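Local coordinates for protein 4-alpha-glucanotransferase (Streptococcus agalactiae, PDB 6M6T) that is an amylomaltase-family 4-alpha-glucanotransferase with a TIM-barrel fold and binds glycans in two pockets, at residues Pro218-Ala223 with Asn263-Trp268; Leu244-Val249 with Trp305-Asp310. All coordinates share one frame; numbering follows the deposited sequence.

Interaction 1 of 2, residues Pro218-Ala223 with Asn263-Trp268; sequences PIYVSA and NPIYNW
Tyr-220 and Tyr-266 meet obliquely, their ring planes inclined at 36° and their centroids 5.3 Å apart. CE2 of Tyr-266 arrives at the edge of the Tyr-220 ring, near its plane, while CG1 of Ile-219 lies over the centre of one face of that ring. The Tyr-266 ring in turn has Ile-219 O at its own edge and in its plane: the hydroxyl OH of Tyr-266 donates to this carbonyl O of Ile-219 at 2.9 Å, lying in the carbonyl plane. With CG anti to the carbonyl carbon (chi1 -63°), the Tyr-220 ring is carried to Tyr-266, where CD1 meets CE2. At the root of the Tyr-220 side chain, CB meets CB of Asn-263 at 3.5 Å. ND2 of Asn-263 donates to Val-221 O at 3.2 Å; the acceptor lies in the amide plane, yet the donor stands well above the carbonyl plane. A second bond, to Tyr-59 O, shares this amide nitrogen. Residues 218-223, the irregular loop after barrel strand 212-217, here meet the end of strand 259-264 and the turn beyond. Two of the loop's carbonyls take side-chain donors within a buried contact, which probably fixes the path of a chain whose Ile-219 lines a glycan pocket.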
ATOM      1  N   PRO A 218       1.186   2.635   5.341  1.00 50.46           N
ATOM      2  CA  PRO A 218       0.118   2.288   6.285  1.00 51.62           C
ATOM      3  C   PRO A 218       0.363   2.945   7.630  1.00 51.08           C
ATOM      4  O   PRO A 218       1.474   2.882   8.168  1.00 49.18           O
ATOM      5  CB  PRO A 218       0.210   0.761   6.378  1.00 52.00           C
ATOM      6  CG  PRO A 218       1.595   0.423   5.884  1.00 49.57           C
ATOM      7  CD  PRO A 218       1.932   1.452   4.874  1.00 46.28           C
ATOM      8  N   ILE A 219      -0.690   3.586   8.163  1.00 50.48           N
ATOM      9  CA  ILE A 219      -0.605   4.253   9.467  1.00 44.65           C
ATOM     10  C   ILE A 219      -0.165   3.273  10.542  1.00 48.58           C
ATOM     11  O   ILE A 219       0.712   3.581  11.358  1.00 49.87           O
ATOM     12  CB  ILE A 219      -1.945   4.909   9.845  1.00 39.29           C
ATOM     13  CG1 ILE A 219      -1.864   5.442  11.280  1.00 45.95           C
ATOM     14  CG2 ILE A 219      -3.102   3.921   9.703  1.00 40.90           C
ATOM     15  CD1 ILE A 219      -3.052   6.304  11.743  1.00 44.36           C
ATOM     16  N   TYR A 220      -0.750   2.081  10.553  1.00 46.95           N
ATOM     17  CA  TYR A 220      -0.500   1.086  11.579  1.00 49.63           C
ATOM     18  C   TYR A 220       0.208  -0.128  10.988  1.00 55.92           C
ATOM     19  O   TYR A 220       0.090  -0.442   9.801  1.00 53.52           O
ATOM     20  CB  TYR A 220      -1.807   0.627  12.237  1.00 46.50           C
ATOM     21  CG  TYR A 220      -2.601   1.679  12.996  1.00 48.63           C
ATOM     22  CD1 TYR A 220      -2.024   2.427  14.025  1.00 47.78           C
ATOM     23  CD2 TYR A 220      -3.954   1.888  12.717  1.00 47.89           C
ATOM     24  CE1 TYR A 220      -2.765   3.375  14.745  1.00 43.36           C
ATOM     25  CE2 TYR A 220      -4.701   2.833  13.429  1.00 51.34           C
ATOM     26  CZ  TYR A 220      -4.102   3.573  14.440  1.00 50.27           C
ATOM     27  OH  TYR A 220      -4.852   4.514  15.118  1.00 44.42           O
ATOM     28  N   VAL A 221       0.923  -0.829  11.857  1.00 60.48           N
ATOM     29  CA  VAL A 221       1.454  -2.139  11.562  1.00 50.41           C
ATOM     30  C   VAL A 221       0.546  -3.166  12.232  1.00 53.22           C
ATOM     31  O   VAL A 221      -0.376  -2.822  12.966  1.00 53.31           O
ATOM     32  CB  VAL A 221       2.909  -2.262  12.036  1.00 46.45           C
ATOM     33  CG1 VAL A 221       3.749  -1.207  11.368  1.00 49.05           C
ATOM     34  CG2 VAL A 221       2.964  -2.060  13.521  1.00 40.88           C
ATOM     35  N   SER A 222       0.775  -4.450  11.943  1.00 50.05           N
ATOM     36  CA  SER A 222      -0.007  -5.496  12.590  1.00 53.31           C
ATOM     37  C   SER A 222       0.551  -5.809  13.981  1.00 58.15           C
ATOM     38  O   SER A 222       1.716  -5.524  14.287  1.00 58.11           O
ATOM     39  CB  SER A 222      -0.006  -6.771  11.755  1.00 52.39           C
ATOM     40  OG  SER A 222      -0.536  -7.852  12.499  1.00 54.76           O
ATOM     41  N   ALA A 223      -0.287  -6.413  14.835  1.00 51.61           N
ATOM     42  CA  ALA A 223       0.221  -6.815  16.144  1.00 55.33           C
ATOM     43  C   ALA A 223       1.250  -7.927  16.044  1.00 51.14           C
ATOM     44  O   ALA A 223       1.961  -8.178  17.018  1.00 54.57           O
ATOM     45  CB  ALA A 223      -0.916  -7.250  17.072  1.00 51.17           C
ATOM     46  N   ASN A 263      -5.110  -3.842  14.225  1.00 49.95           N
ATOM     47  CA  ASN A 263      -3.765  -3.376  14.509  1.00 49.90           C
ATOM     48  C   ASN A 263      -3.654  -2.906  15.958  1.00 49.79           C
ATOM     49  O   ASN A 263      -4.621  -2.411  16.548  1.00 49.15           O
ATOM     50  CB  ASN A 263      -3.370  -2.231  13.580  1.00 51.22           C
ATOM     51  CG  ASN A 263      -3.908  -2.395  12.173  1.00 55.43           C
ATOM     52  OD1 ASN A 263      -5.117  -2.386  11.955  1.00 53.14           O
ATOM     53  ND2 ASN A 263      -3.004  -2.530  11.202  1.00 61.49           N
ATOM     54  N   PRO A 264      -2.476  -3.026  16.548  1.00 48.20           N
ATOM     55  CA  PRO A 264      -2.256  -2.417  17.857  1.00 47.16           C
ATOM     56  C   PRO A 264      -2.388  -0.905  17.761  1.00 47.96           C
ATOM     57  O   PRO A 264      -2.363  -0.320  16.680  1.00 49.57           O
ATOM     58  CB  PRO A 264      -0.823  -2.832  18.209  1.00 51.75           C
ATOM     59  CG  PRO A 264      -0.166  -3.065  16.883  1.00 53.86           C
ATOM     60  CD  PRO A 264      -1.248  -3.606  15.981  1.00 51.09           C
ATOM     61  N   ILE A 265      -2.519  -0.281  18.921  1.00 48.45           N
ATOM     62  CA  ILE A 265      -2.742   1.147  19.061  1.00 37.93           C
ATOM     63  C   ILE A 265      -1.464   1.801  19.570  1.00 44.54           C
ATOM     64  O   ILE A 265      -0.655   1.167  20.255  1.00 46.09           O
ATOM     65  CB  ILE A 265      -3.926   1.352  20.017  1.00 42.42           C
ATOM     66  CG1 ILE A 265      -5.215   0.891  19.350  1.00 46.11           C
ATOM     67  CG2 ILE A 265      -4.017   2.758  20.491  1.00 42.71           C
ATOM     68  CD1 ILE A 265      -5.767   1.893  18.373  1.00 50.12           C
ATOM     69  N   TYR A 266      -1.265   3.070  19.215  1.00 43.80           N
ATOM     70  CA  TYR A 266      -0.054   3.777  19.606  1.00 47.11           C
ATOM     71  C   TYR A 266      -0.177   4.365  21.014  1.00 52.68           C
ATOM     72  O   TYR A 266      -1.231   4.875  21.409  1.00 53.91           O
ATOM     73  CB  TYR A 266       0.262   4.886  18.590  1.00 48.31           C
ATOM     74  CG  TYR A 266       0.785   4.350  17.269  1.00 56.07           C
ATOM     75  CD1 TYR A 266       1.938   3.566  17.223  1.00 52.80           C
ATOM     76  CD2 TYR A 266       0.118   4.607  16.069  1.00 52.84           C
ATOM     77  CE1 TYR A 266       2.413   3.059  16.028  1.00 57.03           C
ATOM     78  CE2 TYR A 266       0.591   4.103  14.865  1.00 46.12           C
ATOM     79  CZ  TYR A 266       1.732   3.325  14.850  1.00 51.50           C
ATOM     80  OH  TYR A 266       2.213   2.802  13.670  1.00 45.99           O
ATOM     81  N   ASN A 267       0.913   4.281  21.784  1.00 53.05           N
ATOM     82  CA  ASN A 267       1.035   5.027  23.041  1.00 50.79           C
ATOM     83  C   ASN A 267       1.660   6.364  22.667  1.00 53.89           C
ATOM     84  O   ASN A 267       2.857   6.608  22.848  1.00 55.59           O
ATOM     85  CB  ASN A 267       1.867   4.262  24.068  1.00 57.15           C
ATOM     86  CG  ASN A 267       2.048   5.021  25.384  1.00 62.35           C
ATOM     87  OD1 ASN A 267       1.098   5.600  25.914  1.00 73.16           O
ATOM     88  ND2 ASN A 267       3.270   5.015  25.916  1.00 56.65           N
ATOM     89  N   TRP A 268       0.819   7.234  22.104  1.00 48.67           N
ATOM     90  CA  TRP A 268       1.316   8.459  21.497  1.00 52.32           C
ATOM     91  C   TRP A 268       2.093   9.319  22.490  1.00 63.11           C
ATOM     92  O   TRP A 268       2.888  10.174  22.071  1.00 62.03           O
ATOM     93  CB  TRP A 268       0.150   9.244  20.890  1.00 55.17           C
ATOM     94  CG  TRP A 268      -0.336   8.726  19.543  1.00 48.86           C
ATOM     95  CD1 TRP A 268      -1.470   8.006  19.304  1.00 47.44           C
ATOM     96  CD2 TRP A 268       0.293   8.910  18.269  1.00 49.99           C
ATOM     97  NE1 TRP A 268      -1.589   7.726  17.965  1.00 49.19           N
ATOM     98  CE2 TRP A 268      -0.518   8.264  17.305  1.00 51.61           C
ATOM     99  CE3 TRP A 268       1.462   9.555  17.847  1.00 50.76           C
ATOM    100  CZ2 TRP A 268      -0.198   8.243  15.949  1.00 50.15           C
ATOM    101  CZ3 TRP A 268       1.780   9.537  16.492  1.00 49.32           C
ATOM    102  CH2 TRP A 268       0.956   8.880  15.563  1.00 50.30           C
TER

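Interaction 2 of 2, residues Leu244-Val249 with Trp305-Asp310; sequences LAIAGV and WEIRGD
Strands 245-249 and 305-308 pair antiparallel, with Ile-246 and Ile-307 as a hydrogen-bonded pair, in a small sheet set apart from the parallel barrel strands. Ile-246 N donates to Ile-307 O at 2.8 Å, with the donor in the carbonyl plane; the return bond, Ile-307 N to Ile-246 O at 3.0 Å, is bent and weak. The strands run at 135° to each other, and toward Trp-305 a water links them, donating to both Gly-248 O, at 2.6 Å, and Trp-305 O, at 3.3 Å. The sheet has four antiparallel strands in the order 259-264, 245-249, 303-308, 319-321, an elaboration of the TIM barrel carried on excursions between its strands, and the pair described here is its middle. On one face CG1 of Ile-246 crosses to CB of Ile-307 at 3.9 Å. The first torsion of Ile-307 brings CG1 beside the backbone N (chi1 -53°), and the end of the chain then turns to the neighbouring strand, where CD1 meets Ala-247 O and the bare CA of Gly-248, 3.6 Å away, where no side chain competes for the place. On the other face CB of Ala-245 rests against CG of Glu-306, whose carboxylate goes on to a salt bridge with Lys-236. Trp-305 lays one ring face over the backbone C of Val-249, while its NE1 bonds to Ala-314 O. Val-249, whose CB points away from segment 305-310, touches a bound AC1 unit in a glycan pocket.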
ATOM      1  N   LEU A 244      -3.815  -4.108  24.239  1.00 55.87           N
ATOM      2  CA  LEU A 244      -4.830  -3.643  25.187  1.00 55.11           C
ATOM      3  C   LEU A 244      -6.071  -3.169  24.449  1.00 56.21           C
ATOM      4  O   LEU A 244      -7.192  -3.600  24.755  1.00 56.85           O
ATOM      5  CB  LEU A 244      -4.279  -2.510  26.057  1.00 50.12           C
ATOM      6  CG  LEU A 244      -3.087  -2.735  26.987  1.00 52.14           C
ATOM      7  CD1 LEU A 244      -2.832  -1.503  27.879  1.00 49.49           C
ATOM      8  CD2 LEU A 244      -3.290  -4.014  27.797  1.00 54.16           C
ATOM      9  N   ALA A 245      -5.877  -2.270  23.481  1.00 52.96           N
ATOM     10  CA  ALA A 245      -6.890  -1.809  22.548  1.00 47.44           C
ATOM     11  C   ALA A 245      -6.421  -2.047  21.113  1.00 55.81           C
ATOM     12  O   ALA A 245      -5.215  -2.082  20.834  1.00 58.10           O
ATOM     13  CB  ALA A 245      -7.164  -0.345  22.765  1.00 50.59           C
ATOM     14  N   ILE A 246      -7.375  -2.219  20.197  1.00 48.70           N
ATOM     15  CA  ILE A 246      -7.065  -2.396  18.785  1.00 57.38           C
ATOM     16  C   ILE A 246      -7.645  -1.235  17.968  1.00 55.54           C
ATOM     17  O   ILE A 246      -8.420  -0.401  18.461  1.00 49.67           O
ATOM     18  CB  ILE A 246      -7.552  -3.756  18.224  1.00 55.92           C
ATOM     19  CG1 ILE A 246      -9.062  -3.917  18.392  1.00 53.91           C
ATOM     20  CG2 ILE A 246      -6.770  -4.920  18.843  1.00 45.81           C
ATOM     21  CD1 ILE A 246      -9.662  -4.919  17.440  1.00 54.93           C
ATOM     22  N   ALA A 247      -7.255  -1.213  16.691  1.00 51.27           N
ATOM     23  CA  ALA A 247      -7.589  -0.135  15.774  1.00 50.37           C
ATOM     24  C   ALA A 247      -8.831  -0.451  14.947  1.00 47.71           C
ATOM     25  O   ALA A 247      -9.156  -1.606  14.672  1.00 52.52           O
ATOM     26  CB  ALA A 247      -6.413   0.149  14.847  1.00 45.32           C
ATOM     27  N   GLY A 248      -9.527   0.602  14.558  1.00 48.99           N
ATOM     28  CA  GLY A 248     -10.681   0.476  13.703  1.00 50.05           C
ATOM     29  C   GLY A 248     -11.320   1.820  13.412  1.00 48.49           C
ATOM     30  O   GLY A 248     -10.674   2.876  13.444  1.00 40.33           O
ATOM     31  N   VAL A 249     -12.614   1.785  13.142  1.00 50.24           N
ATOM     32  CA  VAL A 249     -13.317   2.985  12.727  1.00 49.82           C
ATOM     33  C   VAL A 249     -14.802   2.699  12.921  1.00 55.91           C
ATOM     34  O   VAL A 249     -15.255   1.574  12.655  1.00 54.72           O
ATOM     35  CB  VAL A 249     -12.925   3.347  11.284  1.00 54.49           C
ATOM     36  CG1 VAL A 249     -13.791   2.613  10.234  1.00 55.79           C
ATOM     37  CG2 VAL A 249     -12.851   4.848  11.101  1.00 54.91           C
ATOM     38  N   TRP A 305      -9.742   6.059  16.395  1.00 46.63           N
ATOM     39  CA  TRP A 305     -10.764   5.260  17.051  1.00 50.02           C
ATOM     40  C   TRP A 305     -10.120   4.039  17.701  1.00 53.27           C
ATOM     41  O   TRP A 305      -9.363   3.314  17.049  1.00 46.90           O
ATOM     42  CB  TRP A 305     -11.819   4.837  16.037  1.00 47.47           C
ATOM     43  CG  TRP A 305     -12.901   4.016  16.616  1.00 55.87           C
ATOM     44  CD1 TRP A 305     -12.992   2.656  16.604  1.00 54.84           C
ATOM     45  CD2 TRP A 305     -14.066   4.494  17.293  1.00 52.87           C
ATOM     46  NE1 TRP A 305     -14.149   2.260  17.225  1.00 56.03           N
ATOM     47  CE2 TRP A 305     -14.826   3.369  17.657  1.00 52.11           C
ATOM     48  CE3 TRP A 305     -14.541   5.766  17.626  1.00 51.80           C
ATOM     49  CZ2 TRP A 305     -16.033   3.475  18.336  1.00 56.35           C
ATOM     50  CZ3 TRP A 305     -15.739   5.870  18.301  1.00 52.84           C
ATOM     51  CH2 TRP A 305     -16.473   4.732  18.648  1.00 57.08           C
ATOM     52  N   GLU A 306     -10.433   3.816  18.982  1.00 52.49           N
ATOM     53  CA  GLU A 306      -9.730   2.859  19.831  1.00 51.51           C
ATOM     54  C   GLU A 306     -10.731   1.848  20.397  1.00 59.95           C
ATOM     55  O   GLU A 306     -11.358   2.097  21.432  1.00 61.38           O
ATOM     56  CB  GLU A 306      -8.976   3.588  20.944  1.00 48.81           C
ATOM     57  CG  GLU A 306      -7.989   2.712  21.733  1.00 52.56           C
ATOM     58  CD  GLU A 306      -7.562   3.310  23.094  1.00 64.97           C
ATOM     59  OE1 GLU A 306      -8.287   3.112  24.098  1.00 73.23           O
ATOM     60  OE2 GLU A 306      -6.486   3.955  23.182  1.00 61.15           O
ATOM     61  N   ILE A 307     -10.867   0.700  19.729  1.00 61.07           N
ATOM     62  CA  ILE A 307     -11.683  -0.385  20.265  1.00 61.27           C
ATOM     63  C   ILE A 307     -10.960  -1.000  21.453  1.00 61.68           C
ATOM     64  O   ILE A 307      -9.774  -1.331  21.368  1.00 58.43           O
ATOM     65  CB  ILE A 307     -11.943  -1.450  19.189  1.00 59.84           C
ATOM     66  CG1 ILE A 307     -12.532  -0.818  17.917  1.00 61.14           C
ATOM     67  CG2 ILE A 307     -12.831  -2.551  19.754  1.00 57.65           C
ATOM     68  CD1 ILE A 307     -11.862  -1.253  16.621  1.00 55.59           C
ATOM     69  N   ARG A 308     -11.662  -1.156  22.569  1.00 72.60           N
ATOM     70  CA  ARG A 308     -11.026  -1.816  23.701  1.00 72.30           C
ATOM     71  C   ARG A 308     -10.977  -3.325  23.464  1.00 75.69           C
ATOM     72  O   ARG A 308     -11.515  -3.843  22.480  1.00 76.94           O
ATOM     73  CB  ARG A 308     -11.772  -1.503  24.991  1.00 68.52           C
ATOM     74  CG  ARG A 308     -13.256  -1.733  24.873  1.00 72.23           C
ATOM     75  CD  ARG A 308     -14.014  -1.135  26.047  1.00 77.19           C
ATOM     76  NE  ARG A 308     -15.386  -0.827  25.657  1.00 78.24           N
ATOM     77  CZ  ARG A 308     -15.807   0.378  25.283  1.00 75.21           C
ATOM     78  NH1 ARG A 308     -14.966   1.410  25.268  1.00 69.27           N
ATOM     79  NH2 ARG A 308     -17.076   0.555  24.926  1.00 71.75           N
ATOM     80  N   GLY A 309     -10.311  -4.041  24.377  1.00 73.91           N
ATOM     81  CA  GLY A 309     -10.450  -5.486  24.432  1.00 73.91           C
ATOM     82  C   GLY A 309     -11.888  -5.777  24.802  1.00 81.01           C
ATOM     83  O   GLY A 309     -12.653  -4.829  24.982  1.00 82.27           O
ATOM     84  N   ASP A 310     -12.285  -7.042  24.931  1.00 84.19           N
ATOM     85  CA  ASP A 310     -13.681  -7.395  25.231  1.00 83.11           C
ATOM     86  C   ASP A 310     -14.653  -6.652  24.310  1.00 83.90           C
ATOM     87  O   ASP A 310     -15.697  -6.146  24.732  1.00 82.26           O
ATOM     88  CB  ASP A 310     -14.023  -7.176  26.723  1.00 90.44           C
ATOM     89  CG  ASP A 310     -13.989  -5.695  27.175  1.00 88.36           C
ATOM     90  OD1 ASP A 310     -15.018  -4.986  27.054  1.00 82.48           O
ATOM     91  OD2 ASP A 310     -12.928  -5.246  27.678  1.00 88.04           O
TER
HETATM   92  O   HOH W   1      -8.450   4.093  13.997  1.00 38.80           O

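How the interactions relate
From the N terminus the segments come in the order 218-223, 244-249, 263-268 and 305-310, so the two contacts cross along the chain. Interaction 1 closes a loop of 39 intervening residues that contains strand 245-249; interaction 2 closes one of 55 that contains the second segment of interaction 1. Their meeting point is the boundary between neighbouring strands 245-249 and 259-264, where Ala-247 N probably donates to Asn-263 O at 2.9 Å, Ile-265 packs on Ala-245, and Tyr-220 on Ala-247. Together they tie the loop following barrel strand 212-217 to the small antiparallel sheet. Each contact also includes one pocket residue, Ile-219 in interaction 1 and Val-249 in interaction 2.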